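Amine oxidase domain-containing protein (Pyrococcus furiosus, PDB 3NRN) is of unknown function but binds AMP and probably acts as an oxidoreductase of the flavin-containing amine oxidase family. Local coordinates at residues L144-D156 with T285-F297. Residues are numbered along the deposited sequence; the frame is centred on the assembly and turned at random.
Sequences LLSVLESFAGWAD and TIVFTPGLMINGF
Phe-288, Pro-290 and Asn-295 of a beta-hairpin in the mixed sheet pack on one side of helix 144-156, away from the AMP pocket. Strands 286-288 and 296-297 are antiparallel, and a type II turn from Thr-289 to Leu-292 lies in their connection. Among the aromatic contacts, Phe-288 turns its edge to the face of the Trp-154 six-membered ring in an offset edge-to-face pair, planes at 81°. With CG anti to its carbonyl carbon (chi1 -73°), Phe-288 also brings CE1 to the edge of the Phe-151 ring, 4.0 Å from Phe-151 CD1. Ile-286 CD1 lies over a face of the Trp-154 indole, 4.1 Å from Trp-154 CH2. A serine in place of Phe-288 would probably open a gap between Phe-151 and Trp-154 and cost the indole one of its edge-to-face partners. Apolar contact continues at the turn, where Pro-290 CG rests 3.8 Å from Val-147 CG2. Asn-295 lies against Gly-153, where a CB would clash with Asn-295 CG; Asn-295 OD1 accepts from Ala-320 N. Waters make the polar links: one joins Ser-146 O to Gly-291 N, while the other lies 2.7 Å from Ser-150 OG and accepts from Asn-295 ND2 at 3.2 Å.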
ATOM      1  N   LEU A 144       3.630   0.902  25.035  1.00 36.47           N
ATOM      2  CA  LEU A 144       2.537   0.699  24.102  1.00 38.64           C
ATOM      3  C   LEU A 144       2.348   1.862  23.134  1.00 37.82           C
ATOM      4  O   LEU A 144       2.203   1.653  21.928  1.00 35.65           O
ATOM      5  CB  LEU A 144       1.235   0.453  24.869  1.00 40.94           C
ATOM      6  CG  LEU A 144      -0.018   0.208  24.021  1.00 34.87           C
ATOM      7  CD1 LEU A 144       0.149  -1.051  23.195  1.00 38.92           C
ATOM      8  CD2 LEU A 144      -1.223   0.085  24.925  1.00 39.02           C
ATOM      9  N   LEU A 145       2.344   3.080  23.661  1.00 31.76           N
ATOM     10  CA  LEU A 145       2.164   4.267  22.834  1.00 38.11           C
ATOM     11  C   LEU A 145       3.304   4.420  21.835  1.00 36.43           C
ATOM     12  O   LEU A 145       3.119   4.949  20.736  1.00 30.28           O
ATOM     13  CB  LEU A 145       2.065   5.504  23.724  1.00 39.60           C
ATOM     14  CG  LEU A 145       0.795   5.520  24.577  1.00 47.17           C
ATOM     15  CD1 LEU A 145       0.909   6.556  25.686  1.00 54.61           C
ATOM     16  CD2 LEU A 145      -0.400   5.802  23.673  1.00 53.46           C
ATOM     17  N   SER A 146       4.479   3.940  22.225  1.00 31.63           N
ATOM     18  CA  SER A 146       5.660   4.009  21.382  1.00 31.94           C
ATOM     19  C   SER A 146       5.547   3.001  20.237  1.00 32.22           C
ATOM     20  O   SER A 146       5.852   3.319  19.090  1.00 32.09           O
ATOM     21  CB  SER A 146       6.909   3.725  22.221  1.00 38.04           C
ATOM     22  OG  SER A 146       8.089   4.001  21.490  1.00 42.04           O
ATOM     23  N   VAL A 147       5.115   1.785  20.554  1.00 32.88           N
ATOM     24  CA  VAL A 147       4.952   0.757  19.532  1.00 22.92           C
ATOM     25  C   VAL A 147       3.833   1.134  18.556  1.00 27.88           C
ATOM     26  O   VAL A 147       3.974   0.946  17.352  1.00 27.02           O
ATOM     27  CB  VAL A 147       4.626  -0.619  20.160  1.00 31.22           C
ATOM     28  CG1 VAL A 147       4.174  -1.610  19.075  1.00 25.01           C
ATOM     29  CG2 VAL A 147       5.854  -1.158  20.874  1.00 28.09           C
ATOM     30  N   LEU A 148       2.728   1.668  19.076  1.00 26.87           N
ATOM     31  CA  LEU A 148       1.609   2.061  18.228  1.00 26.10           C
ATOM     32  C   LEU A 148       1.982   3.234  17.339  1.00 28.64           C
ATOM     33  O   LEU A 148       1.386   3.423  16.281  1.00 27.00           O
ATOM     34  CB  LEU A 148       0.378   2.411  19.069  1.00 25.48           C
ATOM     35  CG  LEU A 148      -0.352   1.227  19.717  1.00 30.72           C
ATOM     36  CD1 LEU A 148      -1.550   1.726  20.504  1.00 38.88           C
ATOM     37  CD2 LEU A 148      -0.801   0.254  18.646  1.00 36.51           C
ATOM     38  N   GLU A 149       2.968   4.017  17.776  1.00 25.94           N
ATOM     39  CA  GLU A 149       3.443   5.161  17.004  1.00 23.30           C
ATOM     40  C   GLU A 149       4.233   4.614  15.817  1.00 25.42           C
ATOM     41  O   GLU A 149       4.187   5.167  14.719  1.00 28.76           O
ATOM     42  CB  GLU A 149       4.342   6.056  17.863  1.00 32.61           C
ATOM     43  CG  GLU A 149       4.813   7.339  17.178  1.00 39.91           C
ATOM     44  CD  GLU A 149       3.765   8.444  17.169  1.00 41.37           C
ATOM     45  OE1 GLU A 149       4.070   9.547  16.659  1.00 40.82           O
ATOM     46  OE2 GLU A 149       2.644   8.220  17.673  1.00 31.83           O
ATOM     47  N   SER A 150       4.964   3.525  16.042  1.00 25.02           N
ATOM     48  CA  SER A 150       5.727   2.902  14.968  1.00 29.61           C
ATOM     49  C   SER A 150       4.744   2.278  13.977  1.00 25.57           C
ATOM     50  O   SER A 150       4.909   2.393  12.764  1.00 25.47           O
ATOM     51  CB  SER A 150       6.664   1.831  15.521  1.00 28.80           C
ATOM     52  OG  SER A 150       7.699   2.428  16.277  1.00 44.70           O
ATOM     53  N   PHE A 151       3.717   1.623  14.505  1.00 25.56           N
ATOM     54  CA  PHE A 151       2.705   1.013  13.657  1.00 28.65           C
ATOM     55  C   PHE A 151       2.088   2.079  12.748  1.00 24.73           C
ATOM     56  O   PHE A 151       1.983   1.886  11.540  1.00 24.31           O
ATOM     57  CB  PHE A 151       1.602   0.378  14.512  1.00 21.81           C
ATOM     58  CG  PHE A 151       0.453  -0.152  13.707  1.00 29.10           C
ATOM     59  CD1 PHE A 151       0.605  -1.285  12.912  1.00 30.60           C
ATOM     60  CD2 PHE A 151      -0.767   0.512  13.698  1.00 26.95           C
ATOM     61  CE1 PHE A 151      -0.440  -1.742  12.121  1.00 31.33           C
ATOM     62  CE2 PHE A 151      -1.817   0.062  12.909  1.00 35.36           C
ATOM     63  CZ  PHE A 151      -1.655  -1.065  12.119  1.00 31.14           C
ATOM     64  N   ALA A 152       1.683   3.201  13.341  1.00 23.12           N
ATOM     65  CA  ALA A 152       1.072   4.296  12.591  1.00 26.10           C
ATOM     66  C   ALA A 152       2.028   4.841  11.536  1.00 28.54           C
ATOM     67  O   ALA A 152       1.617   5.160  10.417  1.00 27.87           O
ATOM     68  CB  ALA A 152       0.638   5.419  13.549  1.00 26.64           C
ATOM     69  N   GLY A 153       3.306   4.948  11.890  1.00 29.34           N
ATOM     70  CA  GLY A 153       4.281   5.452  10.938  1.00 23.82           C
ATOM     71  C   GLY A 153       4.473   4.486   9.780  1.00 28.30           C
ATOM     72  O   GLY A 153       4.486   4.880   8.618  1.00 20.46           O
ATOM     73  N   TRP A 154       4.594   3.205  10.105  1.00 24.72           N
ATOM     74  CA  TRP A 154       4.795   2.173   9.098  1.00 24.84           C
ATOM     75  C   TRP A 154       3.567   1.950   8.208  1.00 28.01           C
ATOM     76  O   TRP A 154       3.646   2.070   6.983  1.00 25.69           O
ATOM     77  CB  TRP A 154       5.188   0.864   9.786  1.00 28.63           C
ATOM     78  CG  TRP A 154       5.527  -0.241   8.849  1.00 42.80           C
ATOM     79  CD1 TRP A 154       6.670  -0.377   8.118  1.00 38.20           C
ATOM     80  CD2 TRP A 154       4.700  -1.360   8.518  1.00 53.93           C
ATOM     81  NE1 TRP A 154       6.607  -1.512   7.349  1.00 52.59           N
ATOM     82  CE2 TRP A 154       5.405  -2.135   7.574  1.00 64.29           C
ATOM     83  CE3 TRP A 154       3.424  -1.782   8.926  1.00 57.60           C
ATOM     84  CZ2 TRP A 154       4.879  -3.316   7.030  1.00 64.90           C
ATOM     85  CZ3 TRP A 154       2.899  -2.956   8.384  1.00 56.66           C
ATOM     86  CH2 TRP A 154       3.627  -3.707   7.445  1.00 63.59           C
ATOM     87  N   ALA A 155       2.426   1.639   8.816  1.00 21.97           N
ATOM     88  CA  ALA A 155       1.221   1.379   8.040  1.00 21.04           C
ATOM     89  C   ALA A 155       0.554   2.597   7.410  1.00 23.67           C
ATOM     90  O   ALA A 155      -0.026   2.486   6.326  1.00 27.04           O
ATOM     91  CB  ALA A 155       0.194   0.611   8.898  1.00 17.35           C
ATOM     92  N   ASP A 156       0.646   3.758   8.057  1.00 23.93           N
ATOM     93  CA  ASP A 156      -0.022   4.948   7.533  1.00 19.82           C
ATOM     94  C   ASP A 156       0.841   6.196   7.340  1.00 19.92           C
ATOM     95  O   ASP A 156       0.329   7.243   6.949  1.00 19.57           O
ATOM     96  CB  ASP A 156      -1.211   5.305   8.438  1.00 20.17           C
ATOM     97  CG  ASP A 156      -2.062   4.089   8.796  1.00 34.22           C
ATOM     98  OD1 ASP A 156      -2.485   3.358   7.874  1.00 30.92           O
ATOM     99  OD2 ASP A 156      -2.310   3.863  10.003  1.00 33.89           O
ATOM    100  N   THR A 285       9.487 -11.923   8.556  1.00 36.41           N
ATOM    101  CA  THR A 285       8.740 -11.221   9.596  1.00 36.95           C
ATOM    102  C   THR A 285       9.033  -9.730   9.449  1.00 35.12           C
ATOM    103  O   THR A 285       9.846  -9.331   8.615  1.00 37.37           O
ATOM    104  CB  THR A 285       9.192 -11.669  11.014  1.00 40.14           C
ATOM    105  OG1 THR A 285       9.263 -13.095  11.068  1.00 61.17           O
ATOM    106  CG2 THR A 285       8.199 -11.206  12.070  1.00 28.97           C
ATOM    107  N   ILE A 286       8.357  -8.907  10.240  1.00 33.47           N
ATOM    108  CA  ILE A 286       8.606  -7.473  10.217  1.00 33.71           C
ATOM    109  C   ILE A 286       9.005  -7.090  11.634  1.00 30.82           C
ATOM    110  O   ILE A 286       8.561  -7.714  12.597  1.00 32.52           O
ATOM    111  CB  ILE A 286       7.358  -6.662   9.822  1.00 35.89           C
ATOM    112  CG1 ILE A 286       6.182  -7.040  10.721  1.00 41.02           C
ATOM    113  CG2 ILE A 286       7.034  -6.891   8.360  1.00 39.81           C
ATOM    114  CD1 ILE A 286       4.917  -6.262  10.428  1.00 40.80           C
ATOM    115  N   VAL A 287       9.846  -6.074  11.763  1.00 31.40           N
ATOM    116  CA  VAL A 287      10.278  -5.633  13.081  1.00 29.10           C
ATOM    117  C   VAL A 287       9.924  -4.174  13.317  1.00 21.54           C
ATOM    118  O   VAL A 287      10.408  -3.291  12.612  1.00 28.20           O
ATOM    119  CB  VAL A 287      11.806  -5.794  13.263  1.00 29.82           C
ATOM    120  CG1 VAL A 287      12.214  -5.326  14.663  1.00 27.06           C
ATOM    121  CG2 VAL A 287      12.207  -7.243  13.044  1.00 27.11           C
ATOM    122  N   PHE A 288       9.070  -3.929  14.303  1.00 23.70           N
ATOM    123  CA  PHE A 288       8.684  -2.569  14.646  1.00 29.27           C
ATOM    124  C   PHE A 288       9.824  -1.965  15.458  1.00 31.12           C
ATOM    125  O   PHE A 288      10.459  -2.660  16.248  1.00 31.89           O
ATOM    126  CB  PHE A 288       7.387  -2.582  15.452  1.00 26.14           C
ATOM    127  CG  PHE A 288       6.180  -2.900  14.629  1.00 33.56           C
ATOM    128  CD1 PHE A 288       5.616  -1.933  13.804  1.00 33.98           C
ATOM    129  CD2 PHE A 288       5.632  -4.182  14.635  1.00 31.30           C
ATOM    130  CE1 PHE A 288       4.521  -2.236  12.991  1.00 35.99           C
ATOM    131  CE2 PHE A 288       4.538  -4.496  13.825  1.00 30.88           C
ATOM    132  CZ  PHE A 288       3.984  -3.519  13.002  1.00 30.34           C
ATOM    133  N   THR A 289      10.083  -0.676  15.265  1.00 29.98           N
ATOM    134  CA  THR A 289      11.178  -0.018  15.967  1.00 26.86           C
ATOM    135  C   THR A 289      10.728   1.182  16.797  1.00 29.18           C
ATOM    136  O   THR A 289      11.102   2.320  16.520  1.00 29.34           O
ATOM    137  CB  THR A 289      12.256   0.439  14.966  1.00 30.58           C
ATOM    138  OG1 THR A 289      11.667   1.332  14.012  1.00 29.80           O
ATOM    139  CG2 THR A 289      12.837  -0.766  14.219  1.00 24.71           C
ATOM    140  N   PRO A 290       9.919   0.937  17.833  1.00 25.30           N
ATOM    141  CA  PRO A 290       9.452   2.041  18.674  1.00 30.11           C
ATOM    142  C   PRO A 290      10.633   2.835  19.238  1.00 36.01           C
ATOM    143  O   PRO A 290      11.630   2.256  19.671  1.00 36.99           O
ATOM    144  CB  PRO A 290       8.653   1.328  19.765  1.00 31.95           C
ATOM    145  CG  PRO A 290       9.364   0.000  19.887  1.00 33.47           C
ATOM    146  CD  PRO A 290       9.590  -0.368  18.437  1.00 27.71           C
ATOM    147  N   GLY A 291      10.523   4.159  19.210  1.00 36.09           N
ATOM    148  CA  GLY A 291      11.588   4.993  19.731  1.00 37.54           C
ATOM    149  C   GLY A 291      12.515   5.573  18.681  1.00 32.70           C
ATOM    150  O   GLY A 291      13.167   6.576  18.940  1.00 34.18           O
ATOM    151  N   LEU A 292      12.584   4.958  17.502  1.00 33.67           N
ATOM    152  CA  LEU A 292      13.460   5.457  16.437  1.00 33.08           C
ATOM    153  C   LEU A 292      12.661   6.266  15.410  1.00 29.26           C
ATOM    154  O   LEU A 292      11.428   6.221  15.408  1.00 28.42           O
ATOM    155  CB  LEU A 292      14.156   4.286  15.730  1.00 28.30           C
ATOM    156  CG  LEU A 292      14.854   3.207  16.573  1.00 35.00           C
ATOM    157  CD1 LEU A 292      15.603   2.266  15.635  1.00 21.05           C
ATOM    158  CD2 LEU A 292      15.823   3.831  17.581  1.00 27.78           C
HETATM  159  N   MSE A 293      13.354   7.016  14.552  1.00 23.13           N
HETATM  160  CA  MSE A 293      12.656   7.783  13.520  1.00 27.39           C
HETATM  161  C   MSE A 293      12.141   6.715  12.545  1.00 27.81           C
HETATM  162  O   MSE A 293      11.015   6.801  12.062  1.00 32.16           O
HETATM  163  CB  MSE A 293      13.597   8.784  12.818  1.00 23.90           C
HETATM  164  CG  MSE A 293      12.852   9.902  12.040  1.00 19.22           C
HETATM  165 SE   MSE A 293      13.875  11.304  11.435  1.00 17.27          SE
HETATM  166  CE  MSE A 293      13.980  12.298  12.917  1.00 29.03           C
ATOM    167  N   ILE A 294      12.969   5.704  12.276  1.00 29.07           N
ATOM    168  CA  ILE A 294      12.565   4.588  11.419  1.00 29.53           C
ATOM    169  C   ILE A 294      11.363   3.988  12.156  1.00 28.32           C
ATOM    170  O   ILE A 294      11.322   4.002  13.385  1.00 28.53           O
ATOM    171  CB  ILE A 294      13.666   3.485  11.321  1.00 33.20           C
ATOM    172  CG1 ILE A 294      14.891   3.997  10.559  1.00 31.40           C
ATOM    173  CG2 ILE A 294      13.098   2.235  10.649  1.00 28.87           C
ATOM    174  CD1 ILE A 294      14.607   4.486   9.179  1.00 30.89           C
ATOM    175  N   ASN A 295      10.393   3.463  11.416  1.00 25.96           N
ATOM    176  CA  ASN A 295       9.194   2.892  12.029  1.00 22.18           C
ATOM    177  C   ASN A 295       9.233   1.378  12.114  1.00 24.34           C
ATOM    178  O   ASN A 295       8.573   0.773  12.970  1.00 24.88           O
ATOM    179  CB  ASN A 295       7.958   3.325  11.237  1.00 29.57           C
ATOM    180  CG  ASN A 295       7.809   4.826  11.181  1.00 29.10           C
ATOM    181  OD1 ASN A 295       7.605   5.401  10.115  1.00 25.66           O
ATOM    182  ND2 ASN A 295       7.912   5.472  12.335  1.00 28.32           N
ATOM    183  N   GLY A 296       9.999   0.769  11.215  1.00 23.93           N
ATOM    184  CA  GLY A 296      10.119  -0.674  11.199  1.00 21.32           C
ATOM    185  C   GLY A 296      10.889  -1.133   9.980  1.00 27.62           C
ATOM    186  O   GLY A 296      11.210  -0.329   9.102  1.00 31.45           O
ATOM    187  N   PHE A 297      11.199  -2.422   9.920  1.00 27.90           N
ATOM    188  CA  PHE A 297      11.925  -2.950   8.778  1.00 24.52           C
ATOM    189  C   PHE A 297      11.609  -4.420   8.557  1.00 26.12           C
ATOM    190  O   PHE A 297      11.099  -5.093   9.451  1.00 23.73           O
ATOM    191  CB  PHE A 297      13.438  -2.741   8.959  1.00 34.52           C
ATOM    192  CG  PHE A 297      14.027  -3.457  10.151  1.00 35.50           C
ATOM    193  CD1 PHE A 297      14.379  -4.803  10.074  1.00 32.53           C
ATOM    194  CD2 PHE A 297      14.243  -2.776  11.349  1.00 41.54           C
ATOM    195  CE1 PHE A 297      14.939  -5.461  11.167  1.00 30.65           C
ATOM    196  CE2 PHE A 297      14.802  -3.424  12.451  1.00 35.90           C
ATOM    197  CZ  PHE A 297      15.151  -4.773  12.358  1.00 35.32           C
TER
HETATM  198  O   HOH W   1       7.797   5.021  18.566  1.00 32.54           O
HETATM  199  O   HOH W   2       9.060   4.446  15.140  1.00 31.24           O